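Long-range contacts in aminoacyl-histidine dipeptidase (Vibrio alginolyticus, PDB 3MRU), which probably hydrolyses dipeptides as a zinc-dependent metallopeptidase of the M20C family: residues G190-D195 / A390-E395; N329-G334 / G381-V386. All coordinates share one frame; numbering follows the deposited sequence.

In the fold
Contact 1 pairs two strands of the largest sheet, and contact 2 sets a helix of the same region against the turn after another helix; their centres are about 11 Å apart. Along the chain the order is 190-195, 329-334, 381-386, 390-395, so both segments of contact 2 fall between the two of contact 1. Helix 373-389 supplies 381-386 and leads through a short turn at A390-A392 into strand 393-400 of contact 1. M192 and I394 point from the strand pair to this helix, where M192 CE packs on L383 and V386 and I394 CD1 on L383 and Q384. Both contacts lie away from the zinc site, in a part consistent with the lid domain of M20 peptidases.

Contact 1. Residues G190-D195 / A390-E395; sequences GAMTFD and AGAQIE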
loop_
_atom_site.group_PDB
_atom_site.type_symbol
_atom_site.label_atom_id
_atom_site.label_comp_id
_atom_site.label_asym_id
_atom_site.label_seq_id
_atom_site.Cartn_x
_atom_site.Cartn_y
_atom_site.Cartn_z
ATOM N N GLY A 190 3.563 -13.109 6.903
ATOM C CA GLY A 190 3.824 -14.251 7.792
ATOM C C GLY A 190 2.934 -15.451 7.500
ATOM O O GLY A 190 1.826 -15.313 6.969
ATOM N N ALA A 191 3.427 -16.637 7.830
ATOM C CA ALA A 191 2.678 -17.863 7.604
ATOM C C ALA A 191 2.902 -18.916 8.698
ATOM O O ALA A 191 3.961 -19.539 8.774
ATOM C CB ALA A 191 3.070 -18.392 6.251
ATOM N N MET A 192 1.897 -19.104 9.544
ATOM C CA MET A 192 1.963 -20.098 10.584
ATOM C C MET A 192 1.317 -21.382 10.110
ATOM O O MET A 192 0.134 -21.404 9.768
ATOM C CB MET A 192 1.266 -19.594 11.822
ATOM C CG MET A 192 1.732 -20.290 13.050
ATOM S SD MET A 192 0.925 -19.613 14.486
ATOM C CE MET A 192 1.860 -18.118 14.808
ATOM N N THR A 193 2.097 -22.459 10.097
ATOM C CA THR A 193 1.651 -23.702 9.507
ATOM C C THR A 193 1.673 -24.781 10.548
ATOM O O THR A 193 2.554 -24.807 11.409
ATOM C CB THR A 193 2.552 -24.140 8.331
ATOM O OG1 THR A 193 3.439 -23.071 7.958
ATOM C CG2 THR A 193 1.689 -24.569 7.134
ATOM N N PHE A 194 0.696 -25.675 10.445
ATOM C CA PHE A 194 0.486 -26.745 11.424
ATOM C C PHE A 194 0.554 -28.109 10.755
ATOM O O PHE A 194 -0.046 -28.325 9.692
ATOM C CB PHE A 194 -0.869 -26.580 12.136
ATOM C CG PHE A 194 -0.927 -25.381 13.034
ATOM C CD1 PHE A 194 -1.234 -24.121 12.516
ATOM C CD2 PHE A 194 -0.655 -25.504 14.383
ATOM C CE1 PHE A 194 -1.254 -23.017 13.315
ATOM C CE2 PHE A 194 -0.688 -24.395 15.203
ATOM C CZ PHE A 194 -0.977 -23.151 14.667
ATOM N N ASP A 195 1.291 -29.032 11.363
ATOM C CA ASP A 195 1.357 -30.357 10.787
ATOM C C ASP A 195 0.420 -31.324 11.502
ATOM O O ASP A 195 0.802 -31.988 12.487
ATOM C CB ASP A 195 2.798 -30.845 10.680
ATOM C CG ASP A 195 3.427 -30.481 9.340
ATOM O OD1 ASP A 195 2.757 -30.665 8.285
ATOM O OD2 ASP A 195 4.585 -30.003 9.338
ATOM N N ALA A 390 3.146 -23.444 20.215
ATOM C CA ALA A 390 2.093 -24.250 19.607
ATOM C C ALA A 390 2.624 -25.461 18.859
ATOM O O ALA A 390 1.837 -26.306 18.393
ATOM C CB ALA A 390 1.246 -23.390 18.658
ATOM N N GLY A 391 3.950 -25.530 18.725
ATOM C CA GLY A 391 4.602 -26.561 17.919
ATOM C C GLY A 391 4.360 -26.393 16.424
ATOM O O GLY A 391 4.374 -27.375 15.678
ATOM N N ALA A 392 4.144 -25.150 15.987
ATOM C CA ALA A 392 3.878 -24.838 14.585
ATOM C C ALA A 392 5.062 -24.097 13.981
ATOM O O ALA A 392 5.989 -23.714 14.695
ATOM C CB ALA A 392 2.641 -24.004 14.486
ATOM N N GLN A 393 5.028 -23.880 12.670
ATOM C CA GLN A 393 6.117 -23.185 11.993
ATOM C C GLN A 393 5.653 -21.867 11.377
ATOM O O GLN A 393 4.574 -21.806 10.807
ATOM C CB GLN A 393 6.690 -24.105 10.920
ATOM C CG GLN A 393 8.080 -23.731 10.403
ATOM C CD GLN A 393 8.460 -24.559 9.151
ATOM O OE1 GLN A 393 8.837 -25.746 9.259
ATOM N NE2 GLN A 393 8.344 -23.936 7.955
ATOM N N ILE A 394 6.453 -20.814 11.513
ATOM C CA ILE A 394 6.228 -19.596 10.731
ATOM C C ILE A 394 7.412 -19.219 9.883
ATOM O O ILE A 394 8.546 -19.317 10.328
ATOM C CB ILE A 394 5.911 -18.345 11.561
ATOM C CG1 ILE A 394 6.926 -18.132 12.680
ATOM C CG2 ILE A 394 4.507 -18.376 12.106
ATOM C CD1 ILE A 394 6.943 -16.726 13.281
ATOM N N GLU A 395 7.121 -18.774 8.666
ATOM C CA GLU A 395 8.115 -18.264 7.745
ATOM C C GLU A 395 7.724 -16.844 7.422
ATOM O O GLU A 395 6.540 -16.534 7.241
ATOM C CB GLU A 395 8.129 -19.020 6.416
ATOM C CG GLU A 395 8.147 -20.531 6.431
ATOM C CD GLU A 395 8.119 -21.115 5.001
ATOM O OE1 GLU A 395 7.367 -20.583 4.126
ATOM O OE2 GLU A 395 8.861 -22.105 4.750
#
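Strand 190-195 runs antiparallel to 393-395, with A191 opposite E395, M192 opposite I394 and T193 opposite Q393. The T193-Q393 pair carries the straighter backbone bonds: T193 N to Q393 O is 2.7 Å, and Q393 N returns to T193 O at 2.9 Å with an N-H...O angle of 170°. Both donors lie in the carbonyl plane. At the A191-E395 pair the bonds are longer and less straight: E395 N reaches A191 O at 3.3 Å, tilted from the carbonyl plane, and the reverse bond from A191 N to E395 O is weak. T193 OG1 adds a weak bond to Q393 O, the same acceptor its own N uses. M192 and I394 form the non-hydrogen-bonded pair between these two.

Apolar contacts gather on the face of M192 and I394. I394 CG2 packs against M192 CB at 3.5 Å and also touches CG and CE. M192 has CG anti to its backbone nitrogen (chi1 -158°), and a bend at chi3 turns its methyl back to I394. Before the strand, A392 CB sits over the F194 ring as a CH-pi contact, 3.7 Å from the centroid and offset toward the rim. A390 CB meets the ring at its edge, 4.1 Å from F194 CE2.

This is a helix-turn-strand return into the large mixed sheet: helix 373-389 ends in a Schellman motif at G391, and strand 393-400 pairs with 190-195, whose other edge bonds to strand 361-370. Helix 373-389 covers M192 and I394 through A387, while helix 318-330 lies on F194, with F324 edge-to-face to its ring.

Contact 2. Residues N329-G334 / G381-V386; sequences NACPNG and GMLQSV
M382 and L383 both hold CG anti to their carbonyl carbons, with chi1 near -70°; the M382 chain sets out toward the loop at C331 and P332, while L383 leaves the helix at an angle and swings its CD2 branch over to C331. M382 stays extended at chi2 and then bends at chi3 (48°), bringing its terminal methyl onto the proline ring. M382 CE lies 3.6 Å from P332 CG, with CB and CD of the same ring a little farther away, so the methyl rests against the outer part of the ring while the methionine chain runs across it at a slant. On the facing side, C331 carries SG anti to its backbone nitrogen (chi1 175°). C331 SG meets a branch tip of L383, CD2, at 3.7 Å. L383 CD2 also borders the proline, 4.4 Å from P332 CG. One turn along the helix, V386 completes the row: V386 CG2 approaches the backbone of C331, 4.4 Å from C331 CA.

The contact joins helix 373-389 to the loop through which the chain passes from helix 318-330 into strand 334-338. C331 is the first residue to leave helical geometry, and the following proline presents its ring to the other helix. Both helices belong to the layer packed on the mixed sheet, and C331, P332 and L383 also touch strand 346-358 beneath, through V352 and L350.

The polar bonds lie apart from the apolar row. K233 NZ of helix 231-242 bonds to N329 O and C331 O, and N333 OD1 accepts from V352 N. Inside helix 373-389, away from the loop, G381 O takes bonds from S385 N and S385 OG, which arrive from opposite faces of its carbonyl plane.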
loop_
_atom_site.group_PDB
_atom_site.type_symbol
_atom_site.label_atom_id
_atom_site.label_comp_id
_atom_site.label_asym_id
_atom_site.label_seq_id
_atom_site.Cartn_x
_atom_site.Cartn_y
_atom_site.Cartn_z
ATOM N N ASN A 329 -6.341 -18.186 18.907
ATOM C CA ASN A 329 -6.864 -17.300 19.931
ATOM C C ASN A 329 -5.842 -16.377 20.602
ATOM O O ASN A 329 -6.107 -15.178 20.804
ATOM C CB ASN A 329 -7.548 -18.117 21.006
ATOM C CG ASN A 329 -8.630 -17.349 21.698
ATOM O OD1 ASN A 329 -8.538 -17.106 22.887
ATOM N ND2 ASN A 329 -9.672 -16.952 20.953
ATOM N N ALA A 330 -4.697 -16.946 20.971
ATOM C CA ALA A 330 -3.660 -16.186 21.653
ATOM C C ALA A 330 -3.167 -15.106 20.723
ATOM O O ALA A 330 -3.068 -13.941 21.078
ATOM C CB ALA A 330 -2.511 -17.091 22.059
ATOM N N CYS A 331 -2.888 -15.517 19.502
ATOM C CA CYS A 331 -2.294 -14.674 18.475
ATOM C C CYS A 331 -2.861 -13.230 18.407
ATOM O O CYS A 331 -4.067 -13.043 18.316
ATOM C CB CYS A 331 -2.438 -15.433 17.151
ATOM S SG CYS A 331 -1.914 -14.587 15.702
ATOM N N PRO A 332 -1.990 -12.214 18.467
ATOM C CA PRO A 332 -2.412 -10.818 18.368
ATOM C C PRO A 332 -3.029 -10.505 17.017
ATOM O O PRO A 332 -2.775 -11.216 16.054
ATOM C CB PRO A 332 -1.111 -10.045 18.522
ATOM C CG PRO A 332 -0.067 -11.007 18.117
ATOM C CD PRO A 332 -0.534 -12.314 18.637
ATOM N N ASN A 333 -3.845 -9.454 16.962
ATOM C CA ASN A 333 -4.510 -9.026 15.733
ATOM C C ASN A 333 -5.040 -7.606 15.862
ATOM O O ASN A 333 -5.419 -7.185 16.951
ATOM C CB ASN A 333 -5.654 -9.969 15.349
ATOM C CG ASN A 333 -6.255 -9.617 13.994
ATOM O OD1 ASN A 333 -5.536 -9.476 13.007
ATOM N ND2 ASN A 333 -7.570 -9.459 13.945
ATOM N N GLY A 334 -5.077 -6.877 14.752
ATOM C CA GLY A 334 -5.536 -5.500 14.759
ATOM C C GLY A 334 -4.382 -4.550 14.964
ATOM O O GLY A 334 -3.317 -4.747 14.390
ATOM N N GLY A 381 8.326 -11.355 16.403
ATOM C CA GLY A 381 8.802 -12.131 17.521
ATOM C C GLY A 381 7.677 -12.698 18.349
ATOM O O GLY A 381 7.779 -13.802 18.844
ATOM N N MET A 382 6.600 -11.942 18.500
ATOM C CA MET A 382 5.411 -12.414 19.211
ATOM C C MET A 382 4.701 -13.531 18.504
ATOM O O MET A 382 4.225 -14.445 19.153
ATOM C CB MET A 382 4.405 -11.303 19.357
ATOM C CG MET A 382 4.815 -10.238 20.318
ATOM S SD MET A 382 3.396 -9.194 20.610
ATOM C CE MET A 382 2.064 -10.392 20.928
ATOM N N LEU A 383 4.588 -13.427 17.184
ATOM C CA LEU A 383 4.067 -14.508 16.379
ATOM C C LEU A 383 4.894 -15.772 16.557
ATOM O O LEU A 383 4.340 -16.878 16.664
ATOM C CB LEU A 383 4.080 -14.132 14.916
ATOM C CG LEU A 383 2.989 -13.189 14.447
ATOM C CD1 LEU A 383 2.988 -13.137 12.923
ATOM C CD2 LEU A 383 1.594 -13.592 15.019
ATOM N N GLN A 384 6.215 -15.605 16.583
ATOM C CA GLN A 384 7.129 -16.717 16.759
ATOM C C GLN A 384 6.990 -17.335 18.148
ATOM O O GLN A 384 7.022 -18.559 18.307
ATOM C CB GLN A 384 8.535 -16.216 16.537
ATOM C CG GLN A 384 9.641 -17.257 16.579
ATOM C CD GLN A 384 11.022 -16.596 16.739
ATOM O OE1 GLN A 384 12.009 -17.266 17.058
ATOM N NE2 GLN A 384 11.086 -15.271 16.530
ATOM N N SER A 385 6.830 -16.485 19.156
ATOM C CA SER A 385 6.568 -16.948 20.508
ATOM C C SER A 385 5.349 -17.879 20.510
ATOM O O SER A 385 5.406 -18.988 21.036
ATOM C CB SER A 385 6.358 -15.753 21.436
ATOM O OG SER A 385 7.527 -14.954 21.547
ATOM N N VAL A 386 4.255 -17.424 19.896
ATOM C CA VAL A 386 3.046 -18.230 19.741
ATOM C C VAL A 386 3.380 -19.483 18.968
ATOM O O VAL A 386 3.247 -20.579 19.505
ATOM C CB VAL A 386 1.949 -17.482 18.993
ATOM C CG1 VAL A 386 0.675 -18.286 18.997
ATOM C CG2 VAL A 386 1.711 -16.164 19.638
#